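Ribonucleoside-diphosphate reductase subunit beta (PDB 4N83) carries the dinuclear metal site, here holding manganese, of a class Ib ribonucleotide reductase, which probably converts ribonucleotides to the deoxyribonucleotides needed for DNA synthesis. Local coordinates at residues Ile8-Asn11 with Ala12-Asp15; Leu41-Trp44 with Arg45-Ser48; Lys218-Met221 with Tyr222-Tyr226; Gly234-Glu237 with Ser238-Thr242. All coordinates share one frame; numbering follows the deposited sequence.

Overall arrangement
From the N terminus, interaction 1 comes first, a turn in the loop before helix 16-27 that lies against helix 84-111 and the second subunit. Interaction 2 follows at the far side of the chain's centre, about 51 Å away between centres, where short helix 41-44 runs into the loop before helix 49-78. Interactions 3 and 4 both sit on helix 211-240, their centres about 24 Å apart. Each contact joins two adjoining segments, so none closes a long loop, and the four run in series without nesting or crossing. Interactions 3 and 4 both place helix 211-240 against helices 128-143 and 246-263; interaction 3 also meets helix 148-160, and interaction 4 helix 49-78.

Interaction 1. Residues Ile8-Asn11 with Ala12-Asp15; sequences INWN and AIED
The carbonyl oxygen of N9 is gripped from two sources: A12 N donates to N9 O at 3.2 Å, closing a type I beta turn from N9 to A12, and the ring NE2 of H85 supplies a second hydrogen bond. The A12 donor stands well above the carbonyl plane, away from the lone pairs. N9 works at its other end too. Its CG is anti to the backbone N (chi1 -177°), which brings OD1 of N9 within 3.0 Å of N11 N; this fairly straight bond (153°) also arrives from above the amide plane, 66° out of it, and makes an Asx turn set within the beta turn. The remaining amide corner, N9 ND2, comes to 3.3 Å from A12 CB. Beyond the turn, I13 crosses W10 at a slant, and its CD1 lies 4.0 Å from CE3 of the indole. W10 also meets the rings of W22 and H85, and K102 of the second subunit makes a cation-pi contact with it. N9 is held at both its backbone oxygen and its side-chain oxygen, which would limit rotation of its amide and fix the course of the chain just before helix 16-27, while W10 carries that loop onto the second subunit.

Interaction 2. Residues Leu41-Trp44 with Arg45-Ser48; sequences LDDW and RKLS
W44 and L47 make the close-packed side of this turn. The two side chains cross at about a right angle, and CD1 of L47 sits by the benzo half of the indole, 3.4 Å from CE3 of W44 and 3.7 Å from CZ3. W44 is buried further by V55, L111 and L177, and K52 makes a cation-pi contact with its ring. The solvent side is looser and charged. R45 takes the less common first rotamer, with CG between the backbone N and the carbonyl carbon (chi1 71°), which turns the side chain back over the helix; the chain, extended as far as NE, brings the guanidinium to D42 in a salt bridge, NH2 3.2 Å from OD2 of D42. That bond is bent, with carboxylate and guanidinium planes 59° apart. K46 lies alongside D42, its NZ 4.0 Å from OD1 of D42, opposite charges that probably attract, though beyond a salt bridge. The backbone bonds at this helix end are weak: R45 N to L41 O and K46 N to D43 O, each 3.4 Å. K46 centres an inverse gamma turn and S48 takes the N-cap position of helix 49-78, an arrangement in which a short helix gives way to a tight turn leading into the next helix.

Interaction 3. Residues Lys218-Met221 with Tyr222-Tyr226; sequences KEWM and YDLLY
W220 lays its six-membered ring beside L224, one helical turn further on, with CD2 of the leucine 3.8 Å from both CZ3 and CH2 of W220. The two side chains run in the same direction along an alpha helix, the long helix 211-240 of this ferritin-like helical bundle. Both have CG anti to the backbone N (chi1 -169° in W220), which sends indole and leucine out from the same flank of the helix, where I140 of helix 128-143 touches both and I136 adds to the cover of L224.

M221 and L225 form a neighbouring flank. They share F155 of helix 148-160 and L261 of helix 246-263, and the extended chain of M221 carries its sulfur outward among these helices. Y222 also leans on L261, while CD2 of its ring lies near K218 O.

Through the backbone run regular bonds four residues apart: Y222 N to K218 O at 3.1 Å, D223 N to E219 O at 3.2 Å, and L224 N to W220 O at 3.2 Å. E219 and D223 sit on the exposed side, a pair of like charges whose carboxylates stay apart. In this way one surface of the helix faces solvent while aromatic and aliphatic groups pack against three other helices. The last bond of the set differs in its geometry: L225 N reaches M221 O at 2.9 Å and lies in the carbonyl plane, though the N-H...O angle is only 138°.

Interaction 4. Residues Gly234-Glu237 with Ser238-Thr242; sequences GYTE and SLYDT
The ring of Y235 has L239 over one face: CG of the leucine stands 4.3 Å above the ring plane, displaced toward the rim, and CD1 of L239 comes 3.5 Å from CZ of Y235. Y235 keeps CG anti to the backbone N (chi1 -178°), which places the ring beside L239, one turn further on, and K133 makes a cation-pi contact with it. The ring of Y240 meets a carbonyl at its edge instead: T236 O lies in the ring plane, 3.4 Å from CD1 of Y240. T236 O also accepts two backbone bonds. Y240 N donates to it at 2.8 Å, nearly in line with the C=O, while L239 N adds a second at 3.2 Å from well above the carbonyl plane. S238 N to G234 O, 3.0 Å, is an i to i+4 helical bond, somewhat bent. The hydroxyl of Y240 is satisfied by T167. On the exposed side E237 and D241 run side by side, their carboxylate planes 66° apart, with OE1 of E237 4.4 Å from OD2 of D241. K250 forms a salt bridge with E237, which would probably offset some of that repulsion. With L239 N bonded to T236 O and only weakly to Y235 O, the regular alpha pattern gives way as helix 211-240 reaches its end.

Interaction 1. Residues Ile8-Asn11 with Ala12-Asp15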
ATOM      1  N   ILE A   8      13.268  -2.863 -10.350  1.00 80.82           N
ATOM      2  CA  ILE A   8      12.623  -1.610 -10.751  1.00 78.13           C
ATOM      3  C   ILE A   8      13.611  -0.438 -10.691  1.00 76.68           C
ATOM      4  O   ILE A   8      14.266  -0.209  -9.670  1.00 76.06           O
ATOM      5  CB  ILE A   8      11.352  -1.312  -9.913  1.00 77.18           C
ATOM      6  CG1 ILE A   8      10.578  -0.130 -10.509  1.00 75.68           C
ATOM      7  CG2 ILE A   8      11.686  -1.052  -8.446  1.00 77.24           C
ATOM      8  CD1 ILE A   8       9.185   0.039  -9.939  1.00 75.11           C
ATOM      9  N   ASN A   9      13.720   0.283 -11.806  1.00 75.46           N
ATOM     10  CA  ASN A   9      14.629   1.419 -11.937  1.00 74.48           C
ATOM     11  C   ASN A   9      13.835   2.690 -12.207  1.00 73.27           C
ATOM     12  O   ASN A   9      13.198   2.812 -13.253  1.00 73.76           O
ATOM     13  CB  ASN A   9      15.620   1.169 -13.079  1.00 74.91           C
ATOM     14  CG  ASN A   9      16.654   2.278 -13.221  1.00 74.69           C
ATOM     15  OD1 ASN A   9      16.833   3.102 -12.322  1.00 74.01           O
ATOM     16  ND2 ASN A   9      17.345   2.295 -14.355  1.00 74.89           N
ATOM     17  N   TRP A  10      13.883   3.634 -11.267  1.00 72.15           N
ATOM     18  CA  TRP A  10      13.155   4.902 -11.399  1.00 70.83           C
ATOM     19  C   TRP A  10      13.924   5.951 -12.219  1.00 70.90           C
ATOM     20  O   TRP A  10      13.413   7.043 -12.470  1.00 69.66           O
ATOM     21  CB  TRP A  10      12.783   5.451 -10.017  1.00 69.93           C
ATOM     22  CG  TRP A  10      11.742   4.623  -9.302  1.00 69.42           C
ATOM     23  CD1 TRP A  10      11.944   3.450  -8.635  1.00 69.78           C
ATOM     24  CD2 TRP A  10      10.342   4.914  -9.185  1.00 68.46           C
ATOM     25  NE1 TRP A  10      10.758   2.990  -8.109  1.00 69.13           N
ATOM     26  CE2 TRP A  10       9.760   3.870  -8.432  1.00 68.45           C
ATOM     27  CE3 TRP A  10       9.523   5.954  -9.643  1.00 67.57           C
ATOM     28  CZ2 TRP A  10       8.396   3.836  -8.127  1.00 68.10           C
ATOM     29  CZ3 TRP A  10       8.166   5.921  -9.338  1.00 66.99           C
ATOM     30  CH2 TRP A  10       7.618   4.868  -8.587  1.00 67.42           C
ATOM     31  N   ASN A  11      15.150   5.619 -12.626  1.00 72.52           N
ATOM     32  CA  ASN A  11      15.886   6.402 -13.624  1.00 73.30           C
ATOM     33  C   ASN A  11      15.649   5.873 -15.042  1.00 73.87           C
ATOM     34  O   ASN A  11      16.201   6.404 -16.007  1.00 74.17           O
ATOM     35  CB  ASN A  11      17.386   6.397 -13.313  1.00 74.61           C
ATOM     36  CG  ASN A  11      17.715   7.125 -12.022  1.00 74.81           C
ATOM     37  OD1 ASN A  11      17.494   8.330 -11.907  1.00 74.43           O
ATOM     38  ND2 ASN A  11      18.252   6.398 -11.046  1.00 75.80           N
ATOM     39  N   ALA A  12      14.843   4.816 -15.153  1.00 74.48           N
ATOM     40  CA  ALA A  12      14.409   4.272 -16.437  1.00 75.12           C
ATOM     41  C   ALA A  12      12.881   4.280 -16.495  1.00 74.72           C
ATOM     42  O   ALA A  12      12.241   3.227 -16.510  1.00 75.20           O
ATOM     43  CB  ALA A  12      14.947   2.860 -16.621  1.00 76.21           C
ATOM     44  N   ILE A  13      12.307   5.480 -16.522  1.00 74.10           N
ATOM     45  CA  ILE A  13      10.854   5.646 -16.522  1.00 74.04           C
ATOM     46  C   ILE A  13      10.298   5.442 -17.931  1.00 74.45           C
ATOM     47  O   ILE A  13      10.785   6.037 -18.895  1.00 75.13           O
ATOM     48  CB  ILE A  13      10.434   7.041 -16.000  1.00 73.02           C
ATOM     49  CG1 ILE A  13      10.950   7.274 -14.572  1.00 72.67           C
ATOM     50  CG2 ILE A  13       8.920   7.209 -16.047  1.00 72.66           C
ATOM     51  CD1 ILE A  13      10.300   6.416 -13.504  1.00 72.39           C
ATOM     52  N   GLU A  14       9.275   4.597 -18.036  1.00 74.27           N
ATOM     53  CA  GLU A  14       8.628   4.304 -19.312  1.00 74.89           C
ATOM     54  C   GLU A  14       7.547   5.341 -19.599  1.00 74.43           C
ATOM     55  O   GLU A  14       7.519   5.932 -20.678  1.00 74.31           O
ATOM     56  CB  GLU A  14       8.027   2.895 -19.288  1.00 75.90           C
ATOM     57  CG  GLU A  14       9.073   1.787 -19.189  1.00 76.80           C
ATOM     58  CD  GLU A  14       8.528   0.476 -18.642  1.00 77.03           C
ATOM     59  OE1 GLU A  14       9.344  -0.374 -18.230  1.00 77.05           O
ATOM     60  OE2 GLU A  14       7.293   0.290 -18.617  1.00 76.93           O
ATOM     61  N   ASP A  15       6.665   5.556 -18.622  1.00 73.94           N
ATOM     62  CA  ASP A  15       5.585   6.538 -18.728  1.00 72.93           C
ATOM     63  C   ASP A  15       5.784   7.650 -17.695  1.00 71.08           C
ATOM     64  O   ASP A  15       5.768   7.399 -16.488  1.00 70.61           O
ATOM     65  CB  ASP A  15       4.231   5.851 -18.517  1.00 73.76           C
ATOM     66  CG  ASP A  15       3.057   6.697 -18.988  1.00 73.83           C
ATOM     67  OD1 ASP A  15       3.240   7.900 -19.281  1.00 73.30           O
ATOM     68  OD2 ASP A  15       1.938   6.147 -19.063  1.00 74.61           O
TER

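Interaction 2. Residues Leu41-Trp44 with Arg45-Ser48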
ATOM      1  N   LEU A  41     -17.454  18.094  18.667  1.00109.78           N
ATOM      2  CA  LEU A  41     -18.510  17.614  19.560  1.00110.69           C
ATOM      3  C   LEU A  41     -19.455  18.737  19.992  1.00111.56           C
ATOM      4  O   LEU A  41     -20.572  18.469  20.434  1.00112.56           O
ATOM      5  CB  LEU A  41     -17.910  16.934  20.797  1.00111.50           C
ATOM      6  CG  LEU A  41     -17.326  15.538  20.567  1.00111.13           C
ATOM      7  CD1 LEU A  41     -16.488  15.094  21.758  1.00111.38           C
ATOM      8  CD2 LEU A  41     -18.430  14.529  20.283  1.00111.40           C
ATOM      9  N   ASP A  42     -19.004  19.984  19.867  1.00110.98           N
ATOM     10  CA  ASP A  42     -19.832  21.145  20.188  1.00111.41           C
ATOM     11  C   ASP A  42     -20.932  21.357  19.144  1.00111.54           C
ATOM     12  O   ASP A  42     -22.065  21.680  19.496  1.00113.09           O
ATOM     13  CB  ASP A  42     -18.965  22.405  20.302  1.00110.63           C
ATOM     14  CG  ASP A  42     -19.672  23.540  21.017  1.00111.46           C
ATOM     15  OD1 ASP A  42     -19.750  24.647  20.444  1.00110.93           O
ATOM     16  OD2 ASP A  42     -20.151  23.328  22.151  1.00111.88           O
ATOM     17  N   ASP A  43     -20.590  21.170  17.867  1.00110.32           N
ATOM     18  CA  ASP A  43     -21.545  21.337  16.761  1.00110.26           C
ATOM     19  C   ASP A  43     -22.267  20.038  16.390  1.00110.16           C
ATOM     20  O   ASP A  43     -23.356  20.077  15.812  1.00109.48           O
ATOM     21  CB  ASP A  43     -20.838  21.908  15.524  1.00108.65           C
ATOM     22  CG  ASP A  43     -20.608  23.404  15.622  1.00108.51           C
ATOM     23  OD1 ASP A  43     -21.599  24.162  15.553  1.00108.96           O
ATOM     24  OD2 ASP A  43     -19.441  23.822  15.760  1.00107.20           O
ATOM     25  N   TRP A  44     -21.657  18.899  16.710  1.00110.35           N
ATOM     26  CA  TRP A  44     -22.269  17.591  16.466  1.00111.71           C
ATOM     27  C   TRP A  44     -23.505  17.383  17.342  1.00114.16           C
ATOM     28  O   TRP A  44     -24.539  16.914  16.861  1.00114.69           O
ATOM     29  CB  TRP A  44     -21.251  16.467  16.707  1.00111.39           C
ATOM     30  CG  TRP A  44     -21.847  15.086  16.787  1.00111.91           C
ATOM     31  CD1 TRP A  44     -21.806  14.238  17.856  1.00112.10           C
ATOM     32  CD2 TRP A  44     -22.571  14.398  15.758  1.00111.89           C
ATOM     33  NE1 TRP A  44     -22.455  13.065  17.557  1.00112.62           N
ATOM     34  CE2 TRP A  44     -22.936  13.137  16.276  1.00112.36           C
ATOM     35  CE3 TRP A  44     -22.944  14.723  14.448  1.00111.26           C
ATOM     36  CZ2 TRP A  44     -23.660  12.201  15.531  1.00112.35           C
ATOM     37  CZ3 TRP A  44     -23.664  13.794  13.709  1.00111.12           C
ATOM     38  CH2 TRP A  44     -24.012  12.548  14.253  1.00111.77           C
ATOM     39  N   ARG A  45     -23.393  17.739  18.622  1.00116.03           N
ATOM     40  CA  ARG A  45     -24.501  17.586  19.571  1.00118.13           C
ATOM     41  C   ARG A  45     -25.638  18.590  19.335  1.00119.04           C
ATOM     42  O   ARG A  45     -26.729  18.426  19.884  1.00120.25           O
ATOM     43  CB  ARG A  45     -23.997  17.669  21.022  1.00119.36           C
ATOM     44  CG  ARG A  45     -23.560  19.054  21.479  1.00120.55           C
ATOM     45  CD  ARG A  45     -22.776  18.988  22.781  1.00121.07           C
ATOM     46  NE  ARG A  45     -22.279  20.303  23.190  1.00121.75           N
ATOM     47  CZ  ARG A  45     -22.994  21.229  23.831  1.00122.74           C
ATOM     48  NH1 ARG A  45     -24.265  21.010  24.160  1.00123.85           N
ATOM     49  NH2 ARG A  45     -22.429  22.390  24.147  1.00122.70           N
ATOM     50  N   LYS A  46     -25.386  19.619  18.525  1.00118.71           N
ATOM     51  CA  LYS A  46     -26.430  20.553  18.095  1.00119.88           C
ATOM     52  C   LYS A  46     -27.099  20.062  16.805  1.00119.00           C
ATOM     53  O   LYS A  46     -27.137  20.776  15.799  1.00118.16           O
ATOM     54  CB  LYS A  46     -25.847  21.956  17.882  1.00120.47           C
ATOM     55  CG  LYS A  46     -25.295  22.608  19.139  1.00121.37           C
ATOM     56  CD  LYS A  46     -24.677  23.962  18.823  1.00121.18           C
ATOM     57  CE  LYS A  46     -24.030  24.583  20.050  1.00122.01           C
ATOM     58  NZ  LYS A  46     -23.485  25.939  19.763  1.00122.22           N
ATOM     59  N   LEU A  47     -27.617  18.836  16.846  1.00118.41           N
ATOM     60  CA  LEU A  47     -28.319  18.229  15.711  1.00117.59           C
ATOM     61  C   LEU A  47     -29.452  17.336  16.213  1.00118.03           C
ATOM     62  O   LEU A  47     -29.363  16.757  17.298  1.00117.59           O
ATOM     63  CB  LEU A  47     -27.356  17.398  14.856  1.00115.74           C
ATOM     64  CG  LEU A  47     -26.207  18.111  14.135  1.00114.18           C
ATOM     65  CD1 LEU A  47     -25.265  17.085  13.528  1.00112.32           C
ATOM     66  CD2 LEU A  47     -26.712  19.061  13.059  1.00114.79           C
ATOM     67  N   SER A  48     -30.509  17.222  15.416  1.00118.11           N
ATOM     68  CA  SER A  48     -31.659  16.391  15.765  1.00119.31           C
ATOM     69  C   SER A  48     -31.391  14.918  15.449  1.00118.54           C
ATOM     70  O   SER A  48     -30.352  14.576  14.880  1.00116.04           O
ATOM     71  CB  SER A  48     -32.901  16.870  15.007  1.00120.41           C
ATOM     72  OG  SER A  48     -32.685  16.843  13.607  1.00119.23           O
TER

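Interaction 3. Residues Lys218-Met221 with Tyr222-Tyr226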
ATOM      1  N   LYS A 218     -18.138   0.889 -24.812  1.00118.69           N
ATOM      2  CA  LYS A 218     -18.958   2.075 -24.548  1.00117.94           C
ATOM      3  C   LYS A 218     -20.417   1.696 -24.294  1.00120.26           C
ATOM      4  O   LYS A 218     -21.090   2.325 -23.479  1.00119.61           O
ATOM      5  CB  LYS A 218     -18.867   3.072 -25.709  1.00117.27           C
ATOM      6  CG  LYS A 218     -17.537   3.809 -25.788  1.00114.95           C
ATOM      7  CD  LYS A 218     -17.391   4.594 -27.084  1.00114.30           C
ATOM      8  CE  LYS A 218     -18.330   5.787 -27.138  1.00113.71           C
ATOM      9  NZ  LYS A 218     -18.088   6.627 -28.344  1.00112.96           N
ATOM     10  N   GLU A 219     -20.896   0.664 -24.987  1.00122.86           N
ATOM     11  CA  GLU A 219     -22.238   0.129 -24.753  1.00124.89           C
ATOM     12  C   GLU A 219     -22.330  -0.504 -23.362  1.00125.82           C
ATOM     13  O   GLU A 219     -23.303  -0.284 -22.641  1.00127.01           O
ATOM     14  CB  GLU A 219     -22.609  -0.897 -25.829  1.00126.63           C
ATOM     15  CG  GLU A 219     -24.081  -1.285 -25.842  1.00128.05           C
ATOM     16  CD  GLU A 219     -24.418  -2.311 -26.910  1.00129.55           C
ATOM     17  OE1 GLU A 219     -23.499  -2.778 -27.615  1.00128.70           O
ATOM     18  OE2 GLU A 219     -25.611  -2.654 -27.043  1.00131.06           O
ATOM     19  N   TRP A 220     -21.313  -1.282 -22.994  1.00125.94           N
ATOM     20  CA  TRP A 220     -21.238  -1.893 -21.664  1.00126.19           C
ATOM     21  C   TRP A 220     -21.002  -0.842 -20.571  1.00124.42           C
ATOM     22  O   TRP A 220     -21.372  -1.046 -19.413  1.00123.40           O
ATOM     23  CB  TRP A 220     -20.129  -2.953 -21.625  1.00126.16           C
ATOM     24  CG  TRP A 220     -20.146  -3.814 -20.392  1.00126.34           C
ATOM     25  CD1 TRP A 220     -20.840  -4.976 -20.211  1.00128.14           C
ATOM     26  CD2 TRP A 220     -19.434  -3.579 -19.171  1.00124.63           C
ATOM     27  NE1 TRP A 220     -20.606  -5.478 -18.953  1.00127.47           N
ATOM     28  CE2 TRP A 220     -19.747  -4.640 -18.294  1.00125.48           C
ATOM     29  CE3 TRP A 220     -18.563  -2.573 -18.733  1.00122.21           C
ATOM     30  CZ2 TRP A 220     -19.218  -4.724 -17.004  1.00124.67           C
ATOM     31  CZ3 TRP A 220     -18.038  -2.658 -17.450  1.00120.94           C
ATOM     32  CH2 TRP A 220     -18.369  -3.727 -16.601  1.00122.20           C
ATOM     33  N   MET A 221     -20.389   0.276 -20.951  1.00124.25           N
ATOM     34  CA  MET A 221     -20.086   1.364 -20.024  1.00124.03           C
ATOM     35  C   MET A 221     -21.348   2.098 -19.567  1.00124.45           C
ATOM     36  O   MET A 221     -21.609   2.200 -18.366  1.00123.13           O
ATOM     37  CB  MET A 221     -19.112   2.346 -20.684  1.00123.63           C
ATOM     38  CG  MET A 221     -18.654   3.490 -19.796  1.00122.20           C
ATOM     39  SD  MET A 221     -17.185   4.309 -20.448  1.00119.99           S
ATOM     40  CE  MET A 221     -17.157   5.777 -19.424  1.00118.76           C
ATOM     41  N   TYR A 222     -22.121   2.605 -20.523  1.00126.42           N
ATOM     42  CA  TYR A 222     -23.344   3.352 -20.209  1.00128.26           C
ATOM     43  C   TYR A 222     -24.445   2.456 -19.634  1.00130.41           C
ATOM     44  O   TYR A 222     -25.251   2.914 -18.824  1.00130.50           O
ATOM     45  CB  TYR A 222     -23.854   4.118 -21.436  1.00130.00           C
ATOM     46  CG  TYR A 222     -22.984   5.303 -21.809  1.00129.03           C
ATOM     47  CD1 TYR A 222     -22.974   6.457 -21.028  1.00127.86           C
ATOM     48  CD2 TYR A 222     -22.173   5.271 -22.941  1.00129.30           C
ATOM     49  CE1 TYR A 222     -22.180   7.543 -21.364  1.00126.90           C
ATOM     50  CE2 TYR A 222     -21.376   6.351 -23.285  1.00127.81           C
ATOM     51  CZ  TYR A 222     -21.384   7.484 -22.495  1.00126.89           C
ATOM     52  OH  TYR A 222     -20.593   8.557 -22.835  1.00126.18           O
ATOM     53  N   ASP A 223     -24.474   1.189 -20.044  1.00132.71           N
ATOM     54  CA  ASP A 223     -25.372   0.197 -19.437  1.00135.11           C
ATOM     55  C   ASP A 223     -25.094   0.055 -17.940  1.00134.66           C
ATOM     56  O   ASP A 223     -26.023  -0.032 -17.136  1.00134.98           O
ATOM     57  CB  ASP A 223     -25.231  -1.172 -20.117  1.00136.68           C
ATOM     58  CG  ASP A 223     -25.999  -1.264 -21.426  1.00138.87           C
ATOM     59  OD1 ASP A 223     -26.323  -2.397 -21.840  1.00140.53           O
ATOM     60  OD2 ASP A 223     -26.277  -0.213 -22.044  1.00138.60           O
ATOM     61  N   LEU A 224     -23.813   0.030 -17.580  1.00133.84           N
ATOM     62  CA  LEU A 224     -23.397  -0.019 -16.179  1.00133.34           C
ATOM     63  C   LEU A 224     -23.642   1.322 -15.482  1.00132.03           C
ATOM     64  O   LEU A 224     -23.915   1.361 -14.282  1.00131.37           O
ATOM     65  CB  LEU A 224     -21.916  -0.399 -16.073  1.00132.49           C
ATOM     66  CG  LEU A 224     -21.401  -0.800 -14.687  1.00132.16           C
ATOM     67  CD1 LEU A 224     -21.927  -2.170 -14.285  1.00134.15           C
ATOM     68  CD2 LEU A 224     -19.880  -0.788 -14.656  1.00130.41           C
ATOM     69  N   LEU A 225     -23.540   2.414 -16.238  1.00131.59           N
ATOM     70  CA  LEU A 225     -23.758   3.757 -15.699  1.00131.15           C
ATOM     71  C   LEU A 225     -25.208   3.946 -15.252  1.00132.17           C
ATOM     72  O   LEU A 225     -25.462   4.346 -14.115  1.00131.90           O
ATOM     73  CB  LEU A 225     -23.373   4.824 -16.738  1.00131.43           C
ATOM     74  CG  LEU A 225     -23.017   6.225 -16.215  1.00130.58           C
ATOM     75  CD1 LEU A 225     -22.259   7.015 -17.273  1.00129.75           C
ATOM     76  CD2 LEU A 225     -24.246   7.003 -15.757  1.00131.48           C
ATOM     77  N   TYR A 226     -26.151   3.648 -16.145  1.00133.64           N
ATOM     78  CA  TYR A 226     -27.580   3.817 -15.852  1.00134.27           C
ATOM     79  C   TYR A 226     -28.086   2.880 -14.748  1.00134.27           C
ATOM     80  O   TYR A 226     -28.952   3.264 -13.962  1.00133.14           O
ATOM     81  CB  TYR A 226     -28.425   3.638 -17.122  1.00136.55           C
ATOM     82  CG  TYR A 226     -28.494   4.871 -18.001  1.00135.88           C
ATOM     83  CD1 TYR A 226     -29.305   5.950 -17.657  1.00135.91           C
ATOM     84  CD2 TYR A 226     -27.755   4.958 -19.180  1.00134.71           C
ATOM     85  CE1 TYR A 226     -29.376   7.079 -18.457  1.00135.05           C
ATOM     86  CE2 TYR A 226     -27.819   6.083 -19.986  1.00133.84           C
ATOM     87  CZ  TYR A 226     -28.629   7.140 -19.620  1.00133.88           C
ATOM     88  OH  TYR A 226     -28.697   8.259 -20.417  1.00132.84           O
TER

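Interaction 4. Residues Gly234-Glu237 with Ser238-Thr242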
ATOM      1  N   GLY A 234     -32.414   4.934  -5.612  1.00137.76           N
ATOM      2  CA  GLY A 234     -33.090   4.180  -4.558  1.00138.17           C
ATOM      3  C   GLY A 234     -32.446   4.390  -3.198  1.00136.19           C
ATOM      4  O   GLY A 234     -33.142   4.546  -2.193  1.00136.08           O
ATOM      5  N   TYR A 235     -31.115   4.392  -3.169  1.00134.26           N
ATOM      6  CA  TYR A 235     -30.351   4.625  -1.939  1.00132.71           C
ATOM      7  C   TYR A 235     -30.449   6.083  -1.480  1.00131.89           C
ATOM      8  O   TYR A 235     -30.451   6.361  -0.279  1.00131.59           O
ATOM      9  CB  TYR A 235     -28.881   4.231  -2.144  1.00130.37           C
ATOM     10  CG  TYR A 235     -28.006   4.393  -0.915  1.00128.09           C
ATOM     11  CD1 TYR A 235     -28.051   3.468   0.124  1.00128.40           C
ATOM     12  CD2 TYR A 235     -27.129   5.467  -0.798  1.00126.07           C
ATOM     13  CE1 TYR A 235     -27.251   3.612   1.247  1.00126.88           C
ATOM     14  CE2 TYR A 235     -26.324   5.619   0.320  1.00124.78           C
ATOM     15  CZ  TYR A 235     -26.389   4.689   1.339  1.00125.18           C
ATOM     16  OH  TYR A 235     -25.590   4.837   2.452  1.00123.44           O
ATOM     17  N   THR A 236     -30.525   7.005  -2.437  1.00131.90           N
ATOM     18  CA  THR A 236     -30.684   8.429  -2.136  1.00131.94           C
ATOM     19  C   THR A 236     -32.035   8.685  -1.469  1.00133.20           C
ATOM     20  O   THR A 236     -32.105   9.330  -0.423  1.00132.81           O
ATOM     21  CB  THR A 236     -30.573   9.291  -3.412  1.00132.24           C
ATOM     22  OG1 THR A 236     -29.331   9.021  -4.073  1.00130.58           O
ATOM     23  CG2 THR A 236     -30.646  10.776  -3.078  1.00131.86           C
ATOM     24  N   GLU A 237     -33.101   8.169  -2.080  1.00134.80           N
ATOM     25  CA  GLU A 237     -34.452   8.286  -1.523  1.00135.73           C
ATOM     26  C   GLU A 237     -34.606   7.517  -0.207  1.00135.70           C
ATOM     27  O   GLU A 237     -35.434   7.876   0.631  1.00136.14           O
ATOM     28  CB  GLU A 237     -35.496   7.813  -2.543  1.00137.48           C
ATOM     29  CG  GLU A 237     -35.671   8.763  -3.719  1.00137.16           C
ATOM     30  CD  GLU A 237     -36.586   8.218  -4.800  1.00139.01           C
ATOM     31  OE1 GLU A 237     -37.649   7.657  -4.461  1.00141.49           O
ATOM     32  OE2 GLU A 237     -36.249   8.369  -5.994  1.00137.64           O
ATOM     33  N   SER A 238     -33.802   6.469  -0.026  1.00134.84           N
ATOM     34  CA  SER A 238     -33.792   5.696   1.219  1.00135.09           C
ATOM     35  C   SER A 238     -33.228   6.485   2.409  1.00134.30           C
ATOM     36  O   SER A 238     -33.518   6.154   3.560  1.00134.42           O
ATOM     37  CB  SER A 238     -32.995   4.400   1.035  1.00134.34           C
ATOM     38  OG  SER A 238     -32.911   3.666   2.244  1.00133.98           O
ATOM     39  N   LEU A 239     -32.428   7.513   2.130  1.00133.46           N
ATOM     40  CA  LEU A 239     -31.796   8.322   3.175  1.00132.99           C
ATOM     41  C   LEU A 239     -32.354   9.745   3.264  1.00133.64           C
ATOM     42  O   LEU A 239     -32.768  10.186   4.336  1.00133.88           O
ATOM     43  CB  LEU A 239     -30.285   8.401   2.934  1.00131.68           C
ATOM     44  CG  LEU A 239     -29.463   7.120   3.097  1.00131.91           C
ATOM     45  CD1 LEU A 239     -27.996   7.411   2.811  1.00129.77           C
ATOM     46  CD2 LEU A 239     -29.635   6.529   4.489  1.00132.59           C
ATOM     47  N   TYR A 240     -32.367  10.449   2.134  1.00134.49           N
ATOM     48  CA  TYR A 240     -32.546  11.910   2.118  1.00134.86           C
ATOM     49  C   TYR A 240     -33.994  12.427   2.036  1.00135.43           C
ATOM     50  O   TYR A 240     -34.205  13.639   1.959  1.00134.74           O
ATOM     51  CB  TYR A 240     -31.729  12.510   0.962  1.00134.74           C
ATOM     52  CG  TYR A 240     -30.229  12.386   1.133  1.00133.92           C
ATOM     53  CD1 TYR A 240     -29.527  11.319   0.577  1.00133.64           C
ATOM     54  CD2 TYR A 240     -29.511  13.340   1.849  1.00133.56           C
ATOM     55  CE1 TYR A 240     -28.154  11.205   0.730  1.00132.22           C
ATOM     56  CE2 TYR A 240     -28.137  13.235   2.008  1.00131.72           C
ATOM     57  CZ  TYR A 240     -27.464  12.167   1.447  1.00131.10           C
ATOM     58  OH  TYR A 240     -26.101  12.060   1.603  1.00129.18           O
ATOM     59  N   ASP A 241     -34.983  11.534   2.059  1.00135.93           N
ATOM     60  CA  ASP A 241     -36.388  11.954   1.930  1.00136.75           C
ATOM     61  C   ASP A 241     -36.934  12.659   3.176  1.00136.76           C
ATOM     62  O   ASP A 241     -37.726  13.595   3.057  1.00137.47           O
ATOM     63  CB  ASP A 241     -37.295  10.771   1.551  1.00138.29           C
ATOM     64  CG  ASP A 241     -37.519  10.657   0.048  1.00138.59           C
ATOM     65  OD1 ASP A 241     -37.702  11.699  -0.619  1.00138.07           O
ATOM     66  OD2 ASP A 241     -37.528   9.521  -0.469  1.00139.12           O
ATOM     67  N   THR A 242     -36.514  12.212   4.358  1.00135.63           N
ATOM     68  CA  THR A 242     -36.973  12.809   5.615  1.00136.18           C
ATOM     69  C   THR A 242     -36.394  14.211   5.821  1.00135.35           C
ATOM     70  O   THR A 242     -37.138  15.165   6.063  1.00136.16           O
ATOM     71  CB  THR A 242     -36.613  11.929   6.827  1.00135.51           C
ATOM     72  OG1 THR A 242     -35.225  11.579   6.777  1.00132.77           O
ATOM     73  CG2 THR A 242     -37.457  10.664   6.836  1.00137.07           C
TER